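Local coordinates for AAEL008620-PA odorant-binding protein (Aedes aegypti, PDB 5V13), which binds juvenile hormone III specifically in the mosquito hemolymph and belongs to the odorant-binding protein family, at residues Arg86-Asp98 and Phe132-His145. Numbering follows the deposited sequence.
With JH3 (methyl (2E,6E)-9-[(2R)-3,3-dimethyloxiran-2-yl]-3,7-dimethylnona-2,6-dienoate), chain E.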
ATOM      1  N   ARG B  86     -19.301  16.380  12.805  1.00 12.55           N
ATOM      2  CA  ARG B  86     -18.343  15.851  11.832  1.00 12.58           C
ATOM      3  C   ARG B  86     -16.924  15.888  12.377  1.00 13.96           C
ATOM      4  O   ARG B  86     -16.129  14.981  12.097  1.00 11.86           O
ATOM      5  CB  ARG B  86     -18.465  16.621  10.511  1.00 11.28           C
ATOM      6  CG  ARG B  86     -19.869  16.389   9.908  1.00 16.24           C
ATOM      7  CD  ARG B  86     -20.083  17.022   8.546  1.00 17.10           C
ATOM      8  NE  ARG B  86     -21.436  16.699   8.078  1.00 13.86           N
ATOM      9  CZ  ARG B  86     -22.008  17.229   6.999  1.00 22.99           C
ATOM     10  NH1 ARG B  86     -21.357  18.127   6.270  1.00 16.30           N
ATOM     11  NH2 ARG B  86     -23.236  16.866   6.652  1.00 23.55           N
ATOM     12  N   PHE B  87     -16.591  16.915  13.170  1.00 14.26           N
ATOM     13  CA  PHE B  87     -15.321  16.893  13.895  1.00 14.25           C
ATOM     14  C   PHE B  87     -15.261  15.716  14.869  1.00 16.01           C
ATOM     15  O   PHE B  87     -14.216  15.080  15.009  1.00 16.62           O
ATOM     16  CB  PHE B  87     -15.110  18.212  14.645  1.00 14.20           C
ATOM     17  CG  PHE B  87     -14.850  19.387  13.742  1.00 14.10           C
ATOM     18  CD1 PHE B  87     -15.902  20.154  13.247  1.00 13.21           C
ATOM     19  CD2 PHE B  87     -13.551  19.730  13.389  1.00 12.28           C
ATOM     20  CE1 PHE B  87     -15.647  21.255  12.412  1.00 15.06           C
ATOM     21  CE2 PHE B  87     -13.292  20.821  12.559  1.00 16.49           C
ATOM     22  CZ  PHE B  87     -14.340  21.583  12.069  1.00 15.70           C
ATOM     23  N   VAL B  88     -16.377  15.414  15.542  1.00 14.31           N
ATOM     24  CA  VAL B  88     -16.422  14.272  16.456  1.00 14.21           C
ATOM     25  C   VAL B  88     -16.200  12.975  15.694  1.00 18.81           C
ATOM     26  O   VAL B  88     -15.438  12.096  16.124  1.00 18.56           O
ATOM     27  CB  VAL B  88     -17.755  14.244  17.227  1.00 15.89           C
ATOM     28  CG1 VAL B  88     -17.943  12.882  17.935  1.00 21.05           C
ATOM     29  CG2 VAL B  88     -17.794  15.361  18.244  1.00 18.32           C
ATOM     30  N   LEU B  89     -16.874  12.828  14.550  1.00 16.39           N
ATOM     31  CA  LEU B  89     -16.730  11.602  13.777  1.00 17.97           C
ATOM     32  C   LEU B  89     -15.309  11.459  13.251  1.00 17.44           C
ATOM     33  O   LEU B  89     -14.760  10.349  13.217  1.00 16.88           O
ATOM     34  CB  LEU B  89     -17.764  11.573  12.644  1.00 21.12           C
ATOM     35  CG  LEU B  89     -18.047  10.208  12.008  1.00 23.06           C
ATOM     36  CD1 LEU B  89     -18.814   9.258  12.964  1.00 22.72           C
ATOM     37  CD2 LEU B  89     -18.769  10.369  10.668  1.00 15.77           C
ATOM     38  N   GLN B  90     -14.679  12.578  12.869  1.00 14.46           N
ATOM     39  CA  GLN B  90     -13.285  12.533  12.438  1.00 14.39           C
ATOM     40  C   GLN B  90     -12.368  12.091  13.571  1.00 15.30           C
ATOM     41  O   GLN B  90     -11.452  11.285  13.358  1.00 16.89           O
ATOM     42  CB  GLN B  90     -12.837  13.903  11.922  1.00 14.32           C
ATOM     43  CG  GLN B  90     -11.472  13.902  11.216  1.00 11.38           C
ATOM     44  CD  GLN B  90     -11.568  13.395   9.778  1.00 12.47           C
ATOM     45  OE1 GLN B  90     -12.630  13.440   9.165  1.00 11.72           O
ATOM     46  NE2 GLN B  90     -10.451  12.894   9.240  1.00 15.21           N
ATOM     47  N   ALA B  91     -12.584  12.620  14.775  1.00 13.36           N
ATOM     48  CA  ALA B  91     -11.736  12.246  15.901  1.00 16.06           C
ATOM     49  C   ALA B  91     -11.918  10.779  16.268  1.00 19.78           C
ATOM     50  O   ALA B  91     -10.943  10.085  16.578  1.00 17.51           O
ATOM     51  CB  ALA B  91     -12.033  13.134  17.105  1.00 12.72           C
ATOM     52  N   GLU B  92     -13.153  10.286  16.228  1.00 14.51           N
ATOM     53  CA  GLU B  92     -13.388   8.881  16.555  1.00 19.65           C
ATOM     54  C   GLU B  92     -12.680   7.942  15.584  1.00 20.71           C
ATOM     55  O   GLU B  92     -12.233   6.857  15.978  1.00 21.19           O
ATOM     56  CB  GLU B  92     -14.889   8.605  16.580  1.00 17.74           C
ATOM     57  CG  GLU B  92     -15.598   9.276  17.748  1.00 21.21           C
ATOM     58  CD  GLU B  92     -17.119   9.111  17.722  1.00 34.74           C
ATOM     59  OE1 GLU B  92     -17.766   9.365  18.766  1.00 31.54           O
ATOM     60  OE2 GLU B  92     -17.671   8.754  16.660  1.00 38.05           O
ATOM     61  N   SER B  93     -12.556   8.340  14.319  1.00 20.22           N
ATOM     62  CA  SER B  93     -11.925   7.480  13.329  1.00 23.47           C
ATOM     63  C   SER B  93     -10.405   7.560  13.366  1.00 25.03           C
ATOM     64  O   SER B  93      -9.733   6.552  13.118  1.00 24.99           O
ATOM     65  CB  SER B  93     -12.430   7.830  11.925  1.00 25.50           C
ATOM     66  OG  SER B  93     -11.730   7.082  10.941  1.00 27.48           O
ATOM     67  N   PHE B  94      -9.836   8.737  13.654  1.00 22.52           N
ATOM     68  CA  PHE B  94      -8.419   8.969  13.380  1.00 23.36           C
ATOM     69  C   PHE B  94      -7.589   9.529  14.530  1.00 26.38           C
ATOM     70  O   PHE B  94      -6.404   9.810  14.319  1.00 29.49           O
ATOM     71  CB  PHE B  94      -8.245   9.911  12.177  1.00 19.12           C
ATOM     72  CG  PHE B  94      -8.628   9.291  10.844  1.00 15.65           C
ATOM     73  CD1 PHE B  94      -7.942   8.189  10.348  1.00 17.92           C
ATOM     74  CD2 PHE B  94      -9.660   9.823  10.089  1.00 17.37           C
ATOM     75  CE1 PHE B  94      -8.303   7.612   9.132  1.00 20.20           C
ATOM     76  CE2 PHE B  94     -10.015   9.272   8.865  1.00 20.48           C
ATOM     77  CZ  PHE B  94      -9.330   8.158   8.383  1.00 20.33           C
ATOM     78  N   PHE B  95      -8.146   9.715  15.722  1.00 19.98           N
ATOM     79  CA  PHE B  95      -7.348  10.183  16.857  1.00 20.23           C
ATOM     80  C   PHE B  95      -7.306   9.094  17.924  1.00 24.71           C
ATOM     81  O   PHE B  95      -8.297   8.872  18.629  1.00 19.54           O
ATOM     82  CB  PHE B  95      -7.890  11.489  17.439  1.00 17.37           C
ATOM     83  CG  PHE B  95      -7.036  12.035  18.547  1.00 17.26           C
ATOM     84  CD1 PHE B  95      -5.833  12.663  18.261  1.00 21.10           C
ATOM     85  CD2 PHE B  95      -7.419  11.898  19.865  1.00 21.29           C
ATOM     86  CE1 PHE B  95      -5.031  13.156  19.279  1.00 22.29           C
ATOM     87  CE2 PHE B  95      -6.628  12.389  20.890  1.00 28.49           C
ATOM     88  CZ  PHE B  95      -5.428  13.019  20.597  1.00 24.24           C
ATOM     89  N   HIS B  96      -6.149   8.432  18.057  1.00 23.01           N
ATOM     90  CA  HIS B  96      -5.967   7.349  19.020  1.00 24.16           C
ATOM     91  C   HIS B  96      -4.843   7.612  20.012  1.00 29.96           C
ATOM     92  O   HIS B  96      -4.478   6.705  20.772  1.00 30.98           O
ATOM     93  CB  HIS B  96      -5.700   6.040  18.278  1.00 21.91           C
ATOM     94  CG  HIS B  96      -6.484   5.913  17.011  1.00 19.16           C
ATOM     95  ND1 HIS B  96      -7.863   5.874  16.996  1.00 24.94           N
ATOM     96  CD2 HIS B  96      -6.089   5.852  15.716  1.00 23.45           C
ATOM     97  CE1 HIS B  96      -8.283   5.782  15.745  1.00 23.98           C
ATOM     98  NE2 HIS B  96      -7.226   5.768  14.950  1.00 20.24           N
ATOM     99  N   ALA B  97      -4.294   8.824  20.037  1.00 27.23           N
ATOM    100  CA  ALA B  97      -3.119   9.119  20.852  1.00 29.67           C
ATOM    101  C   ALA B  97      -3.432   9.491  22.300  1.00 35.37           C
ATOM    102  O   ALA B  97      -2.517   9.472  23.132  1.00 39.09           O
ATOM    103  CB  ALA B  97      -2.312  10.252  20.205  1.00 29.92           C
ATOM    104  N   ASP B  98      -4.688   9.826  22.636  1.00 34.29           N
ATOM    105  CA  ASP B  98      -4.966  10.338  23.978  1.00 36.44           C
ATOM    106  C   ASP B  98      -6.453  10.262  24.307  1.00 36.55           C
ATOM    107  O   ASP B  98      -7.221  11.147  23.903  1.00 38.27           O
ATOM    108  CB  ASP B  98      -4.468  11.785  24.091  1.00 44.27           C
ATOM    109  CG  ASP B  98      -4.439  12.298  25.523  1.00 51.38           C
ATOM    110  OD1 ASP B  98      -5.286  11.877  26.341  1.00 50.26           O
ATOM    111  OD2 ASP B  98      -3.560  13.138  25.826  1.00 51.58           O
ATOM    112  N   PHE B 132     -12.439  26.763  19.457  1.00 15.59           N
ATOM    113  CA  PHE B 132     -12.290  25.318  19.300  1.00 15.85           C
ATOM    114  C   PHE B 132     -10.919  24.965  18.744  1.00 13.80           C
ATOM    115  O   PHE B 132     -10.273  24.007  19.191  1.00 16.78           O
ATOM    116  CB  PHE B 132     -13.397  24.799  18.373  1.00 13.76           C
ATOM    117  CG  PHE B 132     -13.359  23.313  18.133  1.00 19.05           C
ATOM    118  CD1 PHE B 132     -13.823  22.432  19.094  1.00 16.11           C
ATOM    119  CD2 PHE B 132     -12.907  22.801  16.916  1.00 19.23           C
ATOM    120  CE1 PHE B 132     -13.795  21.062  18.869  1.00 16.91           C
ATOM    121  CE2 PHE B 132     -12.884  21.435  16.678  1.00 21.06           C
ATOM    122  CZ  PHE B 132     -13.333  20.557  17.656  1.00 15.78           C
ATOM    123  N   TYR B 133     -10.470  25.709  17.742  1.00 16.39           N
ATOM    124  CA  TYR B 133      -9.192  25.397  17.124  1.00 17.68           C
ATOM    125  C   TYR B 133      -8.041  25.595  18.104  1.00 19.89           C
ATOM    126  O   TYR B 133      -7.082  24.812  18.109  1.00 20.90           O
ATOM    127  CB  TYR B 133      -9.001  26.249  15.871  1.00 12.97           C
ATOM    128  CG  TYR B 133      -7.791  25.851  15.060  1.00 15.50           C
ATOM    129  CD1 TYR B 133      -7.784  24.672  14.332  1.00 13.92           C
ATOM    130  CD2 TYR B 133      -6.665  26.665  15.014  1.00 19.51           C
ATOM    131  CE1 TYR B 133      -6.687  24.301  13.592  1.00 15.55           C
ATOM    132  CE2 TYR B 133      -5.558  26.303  14.276  1.00 17.86           C
ATOM    133  CZ  TYR B 133      -5.580  25.123  13.563  1.00 17.05           C
ATOM    134  OH  TYR B 133      -4.486  24.765  12.812  1.00 19.99           O
ATOM    135  N   ALA B 134      -8.114  26.635  18.941  1.00 16.18           N
ATOM    136  CA  ALA B 134      -7.036  26.879  19.897  1.00 23.18           C
ATOM    137  C   ALA B 134      -7.024  25.816  20.982  1.00 27.29           C
ATOM    138  O   ALA B 134      -5.954  25.363  21.407  1.00 30.60           O
ATOM    139  CB  ALA B 134      -7.170  28.278  20.515  1.00 22.70           C
ATOM    140  N   THR B 135      -8.208  25.380  21.410  1.00 18.12           N
ATOM    141  CA  THR B 135      -8.330  24.452  22.522  1.00 20.52           C
ATOM    142  C   THR B 135      -7.967  23.026  22.131  1.00 21.41           C
ATOM    143  O   THR B 135      -7.498  22.264  22.986  1.00 20.03           O
ATOM    144  CB  THR B 135      -9.759  24.516  23.082  1.00 20.88           C
ATOM    145  OG1 THR B 135     -10.086  25.876  23.403  1.00 22.17           O
ATOM    146  CG2 THR B 135      -9.910  23.658  24.341  1.00 26.12           C
ATOM    147  N   HIS B 136      -8.159  22.649  20.854  1.00 20.53           N
ATOM    148  CA  HIS B 136      -7.933  21.279  20.402  1.00 22.36           C
ATOM    149  C   HIS B 136      -6.967  21.216  19.226  1.00 19.13           C
ATOM    150  O   HIS B 136      -7.041  20.303  18.406  1.00 20.80           O
ATOM    151  CB  HIS B 136      -9.262  20.608  20.055  1.00 17.26           C
ATOM    152  CG  HIS B 136     -10.182  20.518  21.228  1.00 23.59           C
ATOM    153  ND1 HIS B 136      -9.978  19.630  22.263  1.00 24.50           N
ATOM    154  CD2 HIS B 136     -11.269  21.251  21.568  1.00 22.60           C
ATOM    155  CE1 HIS B 136     -10.919  19.797  23.175  1.00 23.80           C
ATOM    156  NE2 HIS B 136     -11.718  20.770  22.776  1.00 25.78           N
ATOM    157  N   HIS B 137      -6.044  22.177  19.161  1.00 19.72           N
ATOM    158  CA  HIS B 137      -5.139  22.338  18.026  1.00 22.49           C
ATOM    159  C   HIS B 137      -4.451  21.027  17.640  1.00 17.31           C
ATOM    160  O   HIS B 137      -4.551  20.566  16.496  1.00 14.39           O
ATOM    161  CB  HIS B 137      -4.104  23.415  18.382  1.00 21.39           C
ATOM    162  CG  HIS B 137      -3.147  23.730  17.280  1.00 32.14           C
ATOM    163  ND1 HIS B 137      -1.940  23.081  17.135  1.00 39.37           N
ATOM    164  CD2 HIS B 137      -3.212  24.634  16.273  1.00 37.88           C
ATOM    165  CE1 HIS B 137      -1.307  23.565  16.080  1.00 41.68           C
ATOM    166  NE2 HIS B 137      -2.057  24.509  15.541  1.00 38.02           N
ATOM    167  N   SER B 138      -3.728  20.419  18.580  1.00 19.26           N
ATOM    168  CA  SER B 138      -2.920  19.251  18.228  1.00 17.29           C
ATOM    169  C   SER B 138      -3.783  18.033  17.920  1.00 17.58           C
ATOM    170  O   SER B 138      -3.370  17.166  17.136  1.00 17.22           O
ATOM    171  CB  SER B 138      -1.934  18.935  19.356  1.00 27.53           C
ATOM    172  OG  SER B 138      -2.622  18.541  20.528  1.00 31.42           O
ATOM    173  N   THR B 139      -4.981  17.953  18.515  1.00 16.78           N
ATOM    174  CA  THR B 139      -5.902  16.863  18.191  1.00 17.52           C
ATOM    175  C   THR B 139      -6.456  17.017  16.775  1.00 16.54           C
ATOM    176  O   THR B 139      -6.499  16.049  16.015  1.00 15.41           O
ATOM    177  CB  THR B 139      -7.040  16.815  19.217  1.00 18.02           C
ATOM    178  OG1 THR B 139      -6.509  16.528  20.519  1.00 20.60           O
ATOM    179  CG2 THR B 139      -8.078  15.758  18.855  1.00 16.81           C
ATOM    180  N   ILE B 140      -6.859  18.239  16.403  1.00 12.90           N
ATOM    181  CA  ILE B 140      -7.372  18.504  15.056  1.00 12.49           C
ATOM    182  C   ILE B 140      -6.307  18.202  14.006  1.00 13.55           C
ATOM    183  O   ILE B 140      -6.573  17.553  12.990  1.00 13.25           O
ATOM    184  CB  ILE B 140      -7.844  19.967  14.962  1.00 13.58           C
ATOM    185  CG1 ILE B 140      -9.022  20.202  15.902  1.00 13.97           C
ATOM    186  CG2 ILE B 140      -8.151  20.368  13.504  1.00 12.53           C
ATOM    187  CD1 ILE B 140      -9.275  21.714  16.173  1.00 12.30           C
ATOM    188  N   LEU B 141      -5.094  18.710  14.218  1.00 17.27           N
ATOM    189  CA  LEU B 141      -3.988  18.430  13.308  1.00 11.46           C
ATOM    190  C   LEU B 141      -3.860  16.935  13.051  1.00 12.95           C
ATOM    191  O   LEU B 141      -3.799  16.484  11.901  1.00 16.62           O
ATOM    192  CB  LEU B 141      -2.693  18.992  13.905  1.00 13.76           C
ATOM    193  CG  LEU B 141      -1.328  18.932  13.212  1.00 18.94           C
ATOM    194  CD1 LEU B 141      -0.378  19.888  13.942  1.00 17.04           C
ATOM    195  CD2 LEU B 141      -0.709  17.520  13.179  1.00 15.36           C
ATOM    196  N   ARG B 142      -3.848  16.146  14.119  1.00 12.78           N
ATOM    197  CA  ARG B 142      -3.587  14.723  13.952  1.00 12.96           C
ATOM    198  C   ARG B 142      -4.741  14.015  13.241  1.00 15.08           C
ATOM    199  O   ARG B 142      -4.508  13.177  12.363  1.00 17.86           O
ATOM    200  CB  ARG B 142      -3.303  14.102  15.318  1.00 13.06           C
ATOM    201  CG  ARG B 142      -2.707  12.735  15.218  1.00 21.45           C
ATOM    202  CD  ARG B 142      -1.779  12.460  16.378  1.00 27.22           C
ATOM    203  NE  ARG B 142      -0.969  11.289  16.079  1.00 28.15           N
ATOM    204  CZ  ARG B 142      -0.001  10.827  16.858  1.00 29.76           C
ATOM    205  NH1 ARG B 142       0.289  11.437  18.003  1.00 28.23           N
ATOM    206  NH2 ARG B 142       0.674   9.752  16.481  1.00 31.65           N
ATOM    207  N   MET B 143      -5.995  14.333  13.602  1.00 11.16           N
ATOM    208  CA  MET B 143      -7.126  13.576  13.062  1.00 10.81           C
ATOM    209  C   MET B 143      -7.408  13.917  11.610  1.00 10.16           C
ATOM    210  O   MET B 143      -8.088  13.143  10.930  1.00 12.68           O
ATOM    211  CB  MET B 143      -8.394  13.808  13.904  1.00 14.61           C
ATOM    212  CG  MET B 143      -8.999  15.221  13.800  1.00 14.69           C
ATOM    213  SD  MET B 143     -10.114  15.488  15.208  1.00 16.66           S
ATOM    214  CE  MET B 143     -11.134  16.888  14.697  1.00 13.25           C
ATOM    215  N   PHE B 144      -6.929  15.067  11.128  1.00 13.04           N
ATOM    216  CA  PHE B 144      -7.004  15.439   9.720  1.00 10.36           C
ATOM    217  C   PHE B 144      -5.678  15.202   8.990  1.00 12.61           C
ATOM    218  O   PHE B 144      -5.353  15.918   8.036  1.00 13.58           O
ATOM    219  CB  PHE B 144      -7.449  16.898   9.578  1.00 11.20           C
ATOM    220  CG  PHE B 144      -8.907  17.118   9.883  1.00  9.99           C
ATOM    221  CD1 PHE B 144      -9.889  16.643   9.015  1.00  9.84           C
ATOM    222  CD2 PHE B 144      -9.295  17.799  11.030  1.00 14.64           C
ATOM    223  CE1 PHE B 144     -11.246  16.837   9.288  1.00 11.35           C
ATOM    224  CE2 PHE B 144     -10.653  18.013  11.311  1.00 12.66           C
ATOM    225  CZ  PHE B 144     -11.630  17.524  10.436  1.00 12.35           C
ATOM    226  N   HIS B 145      -4.897  14.220   9.449  1.00 13.46           N
ATOM    227  CA  HIS B 145      -3.775  13.653   8.700  1.00  9.98           C
ATOM    228  C   HIS B 145      -2.585  14.598   8.597  1.00 17.22           C
ATOM    229  O   HIS B 145      -1.776  14.490   7.667  1.00 16.51           O
ATOM    230  CB  HIS B 145      -4.241  13.192   7.320  1.00 11.17           C
ATOM    231  CG  HIS B 145      -5.509  12.402   7.384  1.00 12.27           C
ATOM    232  ND1 HIS B 145      -5.644  11.297   8.197  1.00 16.54           N
ATOM    233  CD2 HIS B 145      -6.718  12.599   6.805  1.00 14.61           C
ATOM    234  CE1 HIS B 145      -6.876  10.827   8.093  1.00 14.59           C
ATOM    235  NE2 HIS B 145      -7.545  11.593   7.248  1.00 14.37           N
TER
HETATM  236  C1  JH3 E 301      -0.484  21.374   3.567  1.00 19.20           C
HETATM  237  O2  JH3 E 301       0.165  20.506   4.124  1.00 26.63           O
HETATM  238  O1  JH3 E 301      -0.310  21.539   2.147  1.00 26.28           O
HETATM  239  CM  JH3 E 301       0.546  20.631   1.451  1.00 26.40           C
HETATM  240  C2  JH3 E 301      -1.455  22.254   4.244  1.00 17.52           C
HETATM  241  C3  JH3 E 301      -1.752  22.284   5.545  1.00 12.87           C
HETATM  242  C3' JH3 E 301      -1.113  21.396   6.577  1.00 17.41           C
HETATM  243  C4  JH3 E 301      -2.811  23.274   5.970  1.00 13.64           C
HETATM  244  C5  JH3 E 301      -3.750  22.603   6.967  1.00 16.25           C
HETATM  245  C6  JH3 E 301      -5.039  23.390   7.049  1.00 14.03           C
HETATM  246  C7  JH3 E 301      -5.273  24.313   7.993  1.00 15.23           C
HETATM  247  C7' JH3 E 301      -4.227  24.650   9.022  1.00 16.95           C
HETATM  248  C8  JH3 E 301      -6.613  25.034   7.980  1.00 19.48           C
HETATM  249  C9  JH3 E 301      -7.440  24.749   9.245  1.00 18.61           C
HETATM  250  CA  JH3 E 301      -7.557  23.257   9.547  1.00 16.96           C
HETATM  251  O3  JH3 E 301      -8.469  22.964  10.629  1.00 16.80           O
HETATM  252  CB  JH3 E 301      -8.940  22.650   9.317  1.00 17.52           C
HETATM  253  CB' JH3 E 301      -8.876  21.182   8.880  1.00 14.96           C
HETATM  254  CC  JH3 E 301     -10.097  23.529   8.868  1.00 20.65           C
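The F144 ring has Q90 CG on one face, 3.8 Å from the ring centroid, and the JH3 methyl CB' on the opposite face. F87 CD2 lies at its edge, 4.0 Å from F144 CE2. H145 turns an edge to F94 in a T-shaped pair, with CE1 over the centre of the F94 ring and the planes at 79°. S93 OG lies over the other F94 face. F132 points its edge at the F87 face, and T139 CG2 sits 3.8 Å above the F95 centroid.

Helices 86-94 and 137-143 pack at 70° in the mainly helical odorant-binding-protein fold. This helical part supplies much of the JH3 pocket, including Y133 and I140. A Schellman motif ends helix 137-143, with H145 as its positive-phi residue. There Q90 NE2 donates a nearly straight bond to M143 O, 2.9 Å long and in the Q90 amide plane. Q90 OE1 and H145 NE2 bond to the R24 backbone.

M143 CG stands between its backbone N and carbonyl carbon (chi1 69°). The extended chain beyond places M143 SD 3.6 Å from A91 CB and M143 CE at the F87 ring edge. A97 CB covers one face of the R142 guanidinium, which is salt-bridged to D150.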